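Local coordinates for protein deseasin MCP-01 (Pseudoalteromonas sp., PDB 3VV3) that degrades collagen as a calcium-binding serine protease of the subtilisin family, at residues I37-R42 with V126-S131; I49-D54 with P99-G104; A61-V66 with G114-N119; C135-A140 with S147-C152. One frame throughout, in Å; residues are numbered along the deposited sequence.

Contact 1: residues I37-R42 with V126-S131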
loop_
_atom_site.group_PDB
_atom_site.type_symbol
_atom_site.label_atom_id
_atom_site.label_comp_id
_atom_site.label_asym_id
_atom_site.label_seq_id
_atom_site.Cartn_x
_atom_site.Cartn_y
_atom_site.Cartn_z
ATOM N N ILE A 37 -16.296 -1.244 29.752
ATOM C CA ILE A 37 -16.980 0.034 29.918
ATOM C C ILE A 37 -17.974 0.263 28.783
ATOM O O ILE A 37 -19.125 0.620 29.019
ATOM C CB ILE A 37 -15.972 1.200 29.956
ATOM C CG1 ILE A 37 -14.991 1.029 31.124
ATOM C CG2 ILE A 37 -16.688 2.554 30.025
ATOM C CD1 ILE A 37 -13.816 2.001 31.090
ATOM N N SER A 38 -17.520 0.056 27.549
ATOM C CA SER A 38 -18.376 0.221 26.384
ATOM C C SER A 38 -17.858 -0.606 25.217
ATOM O O SER A 38 -16.645 -0.708 25.018
ATOM C CB SER A 38 -18.435 1.690 25.963
ATOM O OG SER A 38 -19.345 1.869 24.887
ATOM N N THR A 39 -18.782 -1.189 24.460
ATOM C CA THR A 39 -18.449 -1.828 23.191
ATOM C C THR A 39 -18.995 -1.020 22.012
ATOM O O THR A 39 -18.971 -1.475 20.871
ATOM C CB THR A 39 -18.928 -3.294 23.116
ATOM O OG1 THR A 39 -20.299 -3.389 23.531
ATOM C CG2 THR A 39 -18.066 -4.173 24.014
ATOM N N GLY A 40 -19.489 0.182 22.303
ATOM C CA GLY A 40 -19.849 1.130 21.261
ATOM C C GLY A 40 -21.338 1.211 20.994
ATOM O O GLY A 40 -22.115 0.391 21.479
ATOM N N SER A 41 -21.738 2.203 20.207
ATOM C CA SER A 41 -23.144 2.354 19.863
ATOM C C SER A 41 -23.358 2.602 18.378
ATOM O O SER A 41 -22.631 3.390 17.770
ATOM C CB SER A 41 -23.758 3.505 20.653
ATOM O OG SER A 41 -25.102 3.704 20.251
ATOM N N ARG A 42 -24.373 1.951 17.809
ATOM C CA ARG A 42 -24.787 2.229 16.436
ATOM C C ARG A 42 -25.178 3.698 16.275
ATOM O O ARG A 42 -25.225 4.213 15.163
ATOM C CB ARG A 42 -25.966 1.335 16.027
ATOM C CG ARG A 42 -25.591 -0.084 15.620
ATOM C CD ARG A 42 -25.334 -0.177 14.125
ATOM N NE ARG A 42 -26.379 0.474 13.333
ATOM C CZ ARG A 42 -26.422 0.466 12.001
ATOM N NH1 ARG A 42 -25.487 -0.176 11.315
ATOM N NH2 ARG A 42 -27.400 1.089 11.351
ATOM N N VAL A 126 -12.480 -1.764 16.954
ATOM C CA VAL A 126 -12.393 -1.098 18.249
ATOM C C VAL A 126 -13.807 -0.961 18.823
ATOM O O VAL A 126 -14.005 -1.049 20.039
ATOM C CB VAL A 126 -11.739 0.297 18.147
ATOM C CG1 VAL A 126 -11.676 0.963 19.522
ATOM C CG2 VAL A 126 -10.338 0.197 17.534
ATOM N N ASN A 127 -14.777 -0.741 17.938
ATOM C CA ASN A 127 -16.196 -0.804 18.291
ATOM C C ASN A 127 -16.796 -2.125 17.849
ATOM O O ASN A 127 -16.570 -2.559 16.714
ATOM C CB ASN A 127 -16.984 0.327 17.614
ATOM C CG ASN A 127 -16.461 1.697 17.975
ATOM O OD1 ASN A 127 -16.924 2.320 18.926
ATOM N ND2 ASN A 127 -15.478 2.168 17.222
ATOM N N HIS A 128 -17.564 -2.771 18.731
ATOM C CA HIS A 128 -18.362 -3.926 18.322
ATOM C C HIS A 128 -19.581 -3.447 17.561
ATOM O O HIS A 128 -20.068 -4.120 16.654
ATOM C CB HIS A 128 -18.866 -4.709 19.532
ATOM C CG HIS A 128 -17.784 -5.373 20.315
ATOM N ND1 HIS A 128 -18.016 -6.479 21.109
ATOM C CD2 HIS A 128 -16.465 -5.096 20.426
ATOM C CE1 HIS A 128 -16.883 -6.847 21.678
ATOM N NE2 HIS A 128 -15.927 -6.030 21.278
ATOM N N ASP A 129 -20.082 -2.285 17.969
ATOM C CA ASP A 129 -21.262 -1.675 17.369
ATOM C C ASP A 129 -20.986 -0.201 17.092
ATOM O O ASP A 129 -20.486 0.513 17.955
ATOM C CB ASP A 129 -22.456 -1.805 18.317
ATOM C CG ASP A 129 -22.777 -3.251 18.646
ATOM O OD1 ASP A 129 -23.314 -3.958 17.769
ATOM O OD2 ASP A 129 -22.475 -3.679 19.775
ATOM N N VAL A 130 -21.306 0.234 15.879
ATOM C CA VAL A 130 -21.064 1.602 15.439
ATOM C C VAL A 130 -21.732 1.711 14.074
ATOM O O VAL A 130 -22.131 0.695 13.507
ATOM C CB VAL A 130 -19.538 1.895 15.340
ATOM C CG1 VAL A 130 -18.901 1.079 14.206
ATOM C CG2 VAL A 130 -19.260 3.393 15.171
ATOM N N SER A 131 -21.883 2.925 13.547
ATOM C CA SER A 131 -22.407 3.093 12.196
ATOM C C SER A 131 -21.327 3.700 11.317
ATOM O O SER A 131 -20.787 4.751 11.637
ATOM C CB SER A 131 -23.656 3.988 12.177
ATOM O OG SER A 131 -24.746 3.359 12.836
HETATM O O HOH W 1 -22.186 -2.184 22.038
HETATM O O HOH W 2 -19.253 3.740 19.364
#
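Thr39 sets its methyl CG2 over the centre of the His128 imidazole, 3.7 Å from the ring centroid and 9° off the ring normal, a CH-pi contact. With chi1 at 48°, OG1 stands between the backbone N and the carbonyl carbon and donates to a water; that water donates in turn to Asp129 OD2 and Gly40 O. The Thr39 carbonyl also takes two backbone hydrogen bonds, from His128 N at 2.9 Å and from Asp129 N at 3.2 Å, the second the straighter at 156°. Gly40 follows with its CA 3.4 Å from Asp129 O; any side chain here would run into that oxygen. At the other end, Arg42 bends at chi2 and chi3, laying CD 3.4 Å from Val130 O and one face of its guanidinium beneath Ser131 OG. The same hydroxyl donates to Arg42 O over a short 2.5 Å, in the carbonyl plane on a lone pair, while Arg42 NH1 bonds to Ala64 O. Arg42 NE and Asp129 OD1 stay 7.0 Å apart, too far for a salt bridge; the loops are joined instead by carbonyl acceptors, a hydroxyl and bridging water.

Contact 2: residues I49-D54 with P99-G104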
loop_
_atom_site.group_PDB
_atom_site.type_symbol
_atom_site.label_atom_id
_atom_site.label_comp_id
_atom_site.label_asym_id
_atom_site.label_seq_id
_atom_site.Cartn_x
_atom_site.Cartn_y
_atom_site.Cartn_z
ATOM N N ILE A 49 -13.416 8.015 4.474
ATOM C CA ILE A 49 -13.138 8.627 3.177
ATOM C C ILE A 49 -11.966 7.881 2.541
ATOM O O ILE A 49 -10.822 7.977 3.004
ATOM C CB ILE A 49 -12.836 10.130 3.350
ATOM C CG1 ILE A 49 -14.053 10.824 3.991
ATOM C CG2 ILE A 49 -12.448 10.767 2.001
ATOM C CD1 ILE A 49 -13.857 12.335 4.322
ATOM N N ASP A 50 -12.254 7.101 1.504
ATOM C CA ASP A 50 -11.294 6.102 1.056
ATOM C C ASP A 50 -11.750 5.504 -0.274
ATOM O O ASP A 50 -12.351 6.201 -1.101
ATOM C CB ASP A 50 -11.184 5.028 2.147
ATOM C CG ASP A 50 -9.812 4.358 2.202
ATOM O OD1 ASP A 50 -9.411 3.701 1.220
ATOM O OD2 ASP A 50 -9.149 4.455 3.255
ATOM N N THR A 51 -11.463 4.221 -0.483
ATOM C CA THR A 51 -11.882 3.539 -1.706
ATOM C C THR A 51 -13.317 3.026 -1.623
ATOM O O THR A 51 -13.786 2.344 -2.540
ATOM C CB THR A 51 -10.986 2.318 -2.018
ATOM O OG1 THR A 51 -11.136 1.343 -0.981
ATOM C CG2 THR A 51 -9.520 2.721 -2.122
ATOM N N GLY A 52 -13.995 3.325 -0.518
ATOM C CA GLY A 52 -15.351 2.850 -0.295
ATOM C C GLY A 52 -15.468 1.985 0.954
ATOM O O GLY A 52 -14.517 1.849 1.724
ATOM N N VAL A 53 -16.648 1.404 1.150
ATOM C CA VAL A 53 -16.909 0.479 2.249
ATOM C C VAL A 53 -17.726 -0.676 1.695
ATOM O O VAL A 53 -18.761 -0.455 1.079
ATOM C CB VAL A 53 -17.736 1.152 3.367
ATOM C CG1 VAL A 53 -18.043 0.155 4.487
ATOM C CG2 VAL A 53 -16.994 2.374 3.916
ATOM N N ASP A 54 -17.259 -1.905 1.878
ATOM C CA ASP A 54 -18.079 -3.044 1.475
ATOM C C ASP A 54 -19.098 -3.348 2.566
ATOM O O ASP A 54 -18.869 -4.205 3.429
ATOM C CB ASP A 54 -17.239 -4.291 1.190
ATOM C CG ASP A 54 -18.084 -5.449 0.673
ATOM O OD1 ASP A 54 -19.317 -5.281 0.541
ATOM O OD2 ASP A 54 -17.520 -6.530 0.400
ATOM N N PRO A 99 -21.319 3.634 -1.934
ATOM C CA PRO A 99 -19.894 3.672 -1.594
ATOM C C PRO A 99 -19.230 2.305 -1.677
ATOM O O PRO A 99 -18.137 2.169 -1.141
ATOM C CB PRO A 99 -19.916 4.137 -0.132
ATOM C CG PRO A 99 -21.164 3.479 0.413
ATOM C CD PRO A 99 -22.170 3.541 -0.734
ATOM N N MET A 100 -19.851 1.327 -2.339
ATOM C CA MET A 100 -19.271 -0.019 -2.398
ATOM C C MET A 100 -17.779 0.008 -2.748
ATOM O O MET A 100 -17.353 0.633 -3.728
ATOM C CB MET A 100 -20.026 -0.915 -3.391
ATOM C CG MET A 100 -19.352 -2.268 -3.622
ATOM S SD MET A 100 -19.265 -3.279 -2.129
ATOM C CE MET A 100 -21.002 -3.477 -1.759
ATOM N N ASP A 101 -16.996 -0.692 -1.935
ATOM C CA ASP A 101 -15.561 -0.801 -2.132
ATOM C C ASP A 101 -15.230 -1.866 -3.176
ATOM O O ASP A 101 -15.540 -3.050 -2.995
ATOM C CB ASP A 101 -14.920 -1.177 -0.803
ATOM C CG ASP A 101 -13.410 -1.179 -0.856
ATOM O OD1 ASP A 101 -12.833 -0.700 -1.861
ATOM O OD2 ASP A 101 -12.804 -1.648 0.137
ATOM N N ASP A 102 -14.594 -1.441 -4.261
ATOM C CA ASP A 102 -14.151 -2.363 -5.309
ATOM C C ASP A 102 -12.628 -2.429 -5.357
ATOM O O ASP A 102 -12.055 -2.888 -6.346
ATOM C CB ASP A 102 -14.709 -1.948 -6.676
ATOM C CG ASP A 102 -14.349 -0.519 -7.045
ATOM O OD1 ASP A 102 -13.585 0.120 -6.292
ATOM O OD2 ASP A 102 -14.833 -0.038 -8.091
ATOM N N GLU A 103 -11.981 -1.969 -4.287
ATOM C CA GLU A 103 -10.514 -1.953 -4.218
ATOM C C GLU A 103 -10.012 -2.765 -3.037
ATOM O O GLU A 103 -9.164 -3.649 -3.203
ATOM C CB GLU A 103 -9.994 -0.515 -4.127
ATOM C CG GLU A 103 -8.544 -0.346 -4.605
ATOM C CD GLU A 103 -7.520 -0.910 -3.633
ATOM O OE1 GLU A 103 -7.759 -0.860 -2.409
ATOM O OE2 GLU A 103 -6.460 -1.395 -4.092
ATOM N N GLY A 104 -10.526 -2.458 -1.847
ATOM C CA GLY A 104 -10.190 -3.208 -0.641
ATOM C C GLY A 104 -9.773 -2.386 0.567
ATOM O O GLY A 104 -10.049 -2.750 1.722
#
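Thr51 and Asp101 meet through their first torsions: chi1 of 64° puts Thr51 OG1 between its backbone N and carbonyl carbon, and chi1 of -174° extends Asp101 CG anti to its backbone N, so that the two side chains cross at a slant. Thr51 OG1 donates to Asp101 OD1 at 2.8 Å, reaching it from well above the carboxylate plane. OD1 also accepts from Glu103 N, closing an Asx turn, and from Gly104 N at 2.9 Å, so three donors grip one oxygen, while OD2 is bonded to Thr107 OG1. An alanine in place of Asp101 is likely to leave the Thr51 hydroxyl and the amides of Glu103 and Gly104 without their shared acceptor, freeing the turn to shift. The methyl of Thr51 lies 3.8 Å from Glu103 CB. Further along, Val53 N bonds to Pro99 O at 2.8 Å, and Gly52 CA comes within 3.0 Å of that same oxygen, leaving no room for a side chain. Met100 curls back to bring SD 3.3 Å from Asp54 OD1, whose hydrogen bond goes to Ser56 OG. Asp50, probably the catalytic aspartate of a subtilisin-type triad, accepts from Thr51 N and meets His105 ND1. The contact thus joins the end of strand 45-50 to the loop that leads through Gly104, at the N-cap position, into helix 105-114, the helix carrying His105.

Contact 3: residues A61-V66 with G114-N119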
loop_
_atom_site.group_PDB
_atom_site.type_symbol
_atom_site.label_atom_id
_atom_site.label_comp_id
_atom_site.label_asym_id
_atom_site.label_seq_id
_atom_site.Cartn_x
_atom_site.Cartn_y
_atom_site.Cartn_z
ATOM N N ALA A 61 -21.784 -5.611 7.729
ATOM C CA ALA A 61 -23.171 -5.281 7.388
ATOM C C ALA A 61 -23.978 -4.711 8.552
ATOM O O ALA A 61 -24.738 -3.753 8.382
ATOM C CB ALA A 61 -23.882 -6.499 6.791
ATOM N N ALA A 62 -23.825 -5.304 9.729
ATOM C CA ALA A 62 -24.593 -4.878 10.891
ATOM C C ALA A 62 -24.204 -3.474 11.349
ATOM O O ALA A 62 -24.979 -2.800 12.038
ATOM C CB ALA A 62 -24.427 -5.874 12.029
ATOM N N ASN A 63 -23.000 -3.043 10.974
ATOM C CA ASN A 63 -22.491 -1.729 11.366
ATOM C C ASN A 63 -22.426 -0.736 10.207
ATOM O O ASN A 63 -21.761 0.300 10.300
ATOM C CB ASN A 63 -21.114 -1.850 12.038
ATOM C CG ASN A 63 -21.202 -2.421 13.441
ATOM O OD1 ASN A 63 -22.266 -2.411 14.059
ATOM N ND2 ASN A 63 -20.082 -2.923 13.956
ATOM N N ALA A 64 -23.113 -1.045 9.112
ATOM C CA ALA A 64 -23.208 -0.094 8.011
ATOM C C ALA A 64 -24.244 0.984 8.329
ATOM O O ALA A 64 -25.378 0.682 8.707
ATOM C CB ALA A 64 -23.557 -0.799 6.715
ATOM N N TRP A 65 -23.852 2.243 8.178
ATOM C CA TRP A 65 -24.792 3.348 8.365
ATOM C C TRP A 65 -25.913 3.284 7.339
ATOM O O TRP A 65 -25.690 2.914 6.183
ATOM C CB TRP A 65 -24.056 4.680 8.232
ATOM C CG TRP A 65 -24.911 5.901 8.306
ATOM C CD1 TRP A 65 -25.456 6.458 9.425
ATOM C CD2 TRP A 65 -25.289 6.743 7.212
ATOM N NE1 TRP A 65 -26.159 7.596 9.097
ATOM C CE2 TRP A 65 -26.072 7.793 7.744
ATOM C CE3 TRP A 65 -25.041 6.711 5.833
ATOM C CZ2 TRP A 65 -26.608 8.806 6.946
ATOM C CZ3 TRP A 65 -25.578 7.715 5.035
ATOM C CH2 TRP A 65 -26.344 8.758 5.595
ATOM N N VAL A 66 -27.120 3.651 7.772
ATOM C CA VAL A 66 -28.249 3.789 6.878
ATOM C C VAL A 66 -28.812 5.203 6.987
ATOM O O VAL A 66 -29.124 5.685 8.084
ATOM C CB VAL A 66 -29.351 2.758 7.193
ATOM C CG1 VAL A 66 -30.562 2.994 6.299
ATOM C CG2 VAL A 66 -28.811 1.350 6.999
ATOM N N GLY A 114 -14.732 -0.870 13.132
ATOM C CA GLY A 114 -16.000 -1.452 13.543
ATOM C C GLY A 114 -16.485 -2.751 12.918
ATOM O O GLY A 114 -17.685 -2.908 12.683
ATOM N N ALA A 115 -15.589 -3.709 12.676
ATOM C CA ALA A 115 -16.061 -5.056 12.358
ATOM C C ALA A 115 -16.960 -5.541 13.507
ATOM O O ALA A 115 -16.644 -5.329 14.671
ATOM C CB ALA A 115 -14.893 -6.021 12.148
ATOM N N SER A 116 -18.071 -6.189 13.172
ATOM C CA SER A 116 -19.041 -6.631 14.180
ATOM C C SER A 116 -18.372 -7.514 15.224
ATOM O O SER A 116 -17.648 -8.442 14.883
ATOM C CB SER A 116 -20.198 -7.393 13.520
ATOM O OG SER A 116 -20.955 -6.551 12.670
ATOM N N GLY A 117 -18.603 -7.222 16.496
ATOM C CA GLY A 117 -17.971 -7.969 17.571
ATOM C C GLY A 117 -18.873 -9.037 18.160
ATOM O O GLY A 117 -20.083 -8.836 18.294
ATOM N N ASN A 118 -18.278 -10.172 18.510
ATOM C CA ASN A 118 -19.008 -11.265 19.149
ATOM C C ASN A 118 -20.115 -11.834 18.280
ATOM O O ASN A 118 -21.170 -12.226 18.786
ATOM C CB ASN A 118 -19.590 -10.809 20.488
ATOM C CG ASN A 118 -18.613 -10.978 21.629
ATOM O OD1 ASN A 118 -18.482 -10.100 22.486
ATOM N ND2 ASN A 118 -17.915 -12.111 21.649
ATOM N N ASN A 119 -19.888 -11.886 16.972
ATOM C CA ASN A 119 -20.878 -12.487 16.085
ATOM C C ASN A 119 -20.382 -13.808 15.500
ATOM O O ASN A 119 -20.954 -14.331 14.549
ATOM C CB ASN A 119 -21.328 -11.514 14.986
ATOM C CG ASN A 119 -20.231 -11.207 13.995
ATOM O OD1 ASN A 119 -19.054 -11.384 14.296
ATOM N ND2 ASN A 119 -20.610 -10.749 12.807
HETATM O O HOH W 3 -22.266 -7.617 10.537
#
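Asn63 and Ser116 are the residues whose CA atoms come nearest, 6.6 Å apart, and neither segment runs as a strand here. Segment 61-66 folds back on itself with Ala64 N bonded to Ala61 O at 3.2 Å, whereas 114-119 leads away from helix 105-114. Asn63 makes the main reach: chi1 of -73° places CG beside its backbone N, and ND2 donates to Gly114 O at 2.7 Å. The bond is nearly straight, 173° at the hydrogen, and the acceptor lies in the amide plane, although the nitrogen is tilted 33° from the carbonyl plane of Gly114. ND2 also donates to His128 O, and OD1 receives a weak bond from Val130 N, which helps to fix the rotation of this buried amide. In the alpha/beta subtilisin fold, segment 61-66 runs beside the start of strand 131-136, its Asn63 and Trp65 backbones bonded to Ile132, while 114-119 lies in the connection between helix 105-114 and that strand. A leucine at the place of Asn63 would probably leave the carbonyls of Gly114 and His128 without this shared donor and bury an apolar branch against them. Beside the amide, Ala62 CB rests 3.6 Å from Ser116 OG. A water spans the same gap, accepting from Ala62 N at 2.9 Å and lying 2.7 Å from Ser116 OG. Ser116 is joined through its backbone to Asp59.

Contact 4: residues C135-A140 with S147-C152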
loop_
_atom_site.group_PDB
_atom_site.type_symbol
_atom_site.label_atom_id
_atom_site.label_comp_id
_atom_site.label_asym_id
_atom_site.label_seq_id
_atom_site.Cartn_x
_atom_site.Cartn_y
_atom_site.Cartn_z
ATOM N N CYS A 135 -17.510 7.300 2.000
ATOM C CA CYS A 135 -17.416 8.109 0.793
ATOM C C CYS A 135 -16.203 7.629 0.008
ATOM O O CYS A 135 -15.065 7.690 0.485
ATOM C CB CYS A 135 -17.307 9.605 1.096
ATOM S SG CYS A 135 -17.314 10.630 -0.409
ATOM N N LYS A 136 -16.481 7.116 -1.183
ATOM C CA LYS A 136 -15.469 6.578 -2.073
ATOM C C LYS A 136 -14.976 7.686 -2.989
ATOM O O LYS A 136 -15.729 8.164 -3.839
ATOM C CB LYS A 136 -16.086 5.434 -2.890
ATOM C CG LYS A 136 -15.213 4.892 -4.012
ATOM C CD LYS A 136 -15.894 3.699 -4.687
ATOM C CE LYS A 136 -15.002 3.114 -5.777
ATOM N NZ LYS A 136 -13.701 2.616 -5.203
ATOM N N PHE A 137 -13.726 8.121 -2.808
ATOM C CA PHE A 137 -13.128 9.092 -3.730
ATOM C C PHE A 137 -11.935 8.493 -4.480
ATOM O O PHE A 137 -11.380 9.131 -5.370
ATOM C CB PHE A 137 -12.733 10.411 -3.029
ATOM C CG PHE A 137 -11.395 10.366 -2.327
ATOM C CD1 PHE A 137 -11.243 9.673 -1.133
ATOM C CD2 PHE A 137 -10.295 11.024 -2.861
ATOM C CE1 PHE A 137 -10.009 9.631 -0.477
ATOM C CE2 PHE A 137 -9.057 10.994 -2.209
ATOM C CZ PHE A 137 -8.918 10.295 -1.018
ATOM N N LEU A 138 -11.561 7.266 -4.120
ATOM C CA LEU A 138 -10.497 6.545 -4.806
ATOM C C LEU A 138 -11.077 5.370 -5.573
ATOM O O LEU A 138 -11.812 4.563 -5.013
ATOM C CB LEU A 138 -9.461 6.035 -3.800
ATOM C CG LEU A 138 -8.726 7.158 -3.073
ATOM C CD1 LEU A 138 -7.923 6.610 -1.903
ATOM C CD2 LEU A 138 -7.836 7.935 -4.046
ATOM N N ALA A 139 -10.729 5.276 -6.851
ATOM C CA ALA A 139 -11.296 4.255 -7.728
ATOM C C ALA A 139 -10.625 2.908 -7.529
ATOM O O ALA A 139 -9.647 2.795 -6.783
ATOM C CB ALA A 139 -11.173 4.689 -9.175
ATOM N N ALA A 140 -11.143 1.894 -8.221
ATOM C CA ALA A 140 -10.579 0.550 -8.152
ATOM C C ALA A 140 -9.101 0.532 -8.536
ATOM O O ALA A 140 -8.336 -0.319 -8.057
ATOM C CB ALA A 140 -11.369 -0.393 -9.040
ATOM N N SER A 147 -10.148 17.341 -5.248
ATOM C CA SER A 147 -11.554 17.717 -5.428
ATOM C C SER A 147 -12.496 16.632 -4.920
ATOM O O SER A 147 -13.505 16.918 -4.274
ATOM C CB SER A 147 -11.858 18.028 -6.897
ATOM O OG SER A 147 -11.293 19.274 -7.261
ATOM N N GLY A 148 -12.170 15.379 -5.219
ATOM C CA GLY A 148 -12.965 14.263 -4.729
ATOM C C GLY A 148 -12.968 14.164 -3.210
ATOM O O GLY A 148 -14.012 13.965 -2.589
ATOM N N ALA A 149 -11.793 14.295 -2.601
ATOM C CA ALA A 149 -11.693 14.230 -1.149
ATOM C C ALA A 149 -12.518 15.354 -0.535
ATOM O O ALA A 149 -13.169 15.164 0.478
ATOM C CB ALA A 149 -10.244 14.341 -0.711
ATOM N N ILE A 150 -12.491 16.525 -1.160
ATOM C CA ILE A 150 -13.298 17.649 -0.666
ATOM C C ILE A 150 -14.803 17.370 -0.783
ATOM O O ILE A 150 -15.576 17.680 0.130
ATOM C CB ILE A 150 -12.905 18.974 -1.368
ATOM C CG1 ILE A 150 -11.516 19.420 -0.900
ATOM C CG2 ILE A 150 -13.916 20.061 -1.070
ATOM C CD1 ILE A 150 -10.905 20.527 -1.765
ATOM N N LYS A 151 -15.225 16.769 -1.891
ATOM C CA LYS A 151 -16.623 16.379 -2.027
ATOM C C LYS A 151 -17.026 15.453 -0.882
ATOM O O LYS A 151 -18.128 15.564 -0.348
ATOM C CB LYS A 151 -16.896 15.706 -3.376
ATOM C CG LYS A 151 -16.849 16.661 -4.555
ATOM C CD LYS A 151 -16.974 15.924 -5.894
ATOM C CE LYS A 151 -18.382 15.427 -6.155
ATOM N NZ LYS A 151 -18.471 14.791 -7.515
ATOM N N CYS A 152 -16.132 14.543 -0.510
ATOM C CA CYS A 152 -16.389 13.630 0.605
ATOM C C CYS A 152 -16.528 14.364 1.929
ATOM O O CYS A 152 -17.464 14.118 2.689
ATOM C CB CYS A 152 -15.278 12.579 0.714
ATOM S SG CYS A 152 -15.401 11.294 -0.557
#
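Phe137 presses its CB into a shallow hollow on helix 146-161, walled by Gly148 and Cys152: CB lies 3.8 Å from Gly148 C and 3.7 Å from Cys152 SG. The hollow exists because Gly148 carries no side chain, since a CB there would sit tight against Phe137 CB. From this seat the ring lies across the helix, alongside Ala149. Its CD2 edges to 3.6 Å from Ala149 N, and the Ala149 methyl lies over one face, 4.1 Å from the ring centroid and 22° off its normal. Leu138 CG lies over the centre of the opposite face, so the ring is clamped between two aliphatic bumps, with Trp173 meeting it edge-to-face. The two segments belong to a beta-alpha-beta crossover of the subtilisin fold: strand 131-136 leads through a loop into helix 146-161 and on to parallel strand 166-171, skipping over strand 45-50, whose Ile49 packs against both Phe137 and Cys152. One helical turn beyond Gly148, the Cys135-Cys152 disulfide pins strand to helix, SG to SG at 2.0 Å with a left-handed chi3 of -75°. Cys135 SG extends anti to its backbone N (chi1 -176°), while the sulfur of Cys152 bends in beside its own backbone N, bringing Cys135 CB and Cys152 CB to 3.6 Å. Cys152 SG also stands obliquely to the Phe137 ring, 5.5 Å from its centroid, a sulfur-aromatic contact.

In the fold
The four contacts fall into two pairs. Contacts 1 and 3 have centres about 9 Å apart and touch through Arg42 and Asn63; along the chain, contact 3 is nested inside the loop that contact 1 closes. Contacts 2 and 4, centres about 10 Å apart, meet at Lys136, whose NZ forms a salt bridge to Asp102 OD1 at 2.7 Å and a hydrogen bond to Thr51 O. They reach strands 45-50 and 131-136, adjacent in the central sheet; contact 2 holds Asp50 of the probable triad with His105 and Ser270, and Phe137 of contact 4 lies near it without touching. Contact 1 lies about 26 Å from contact 4, between centres, on the opposite side of the chain's centre.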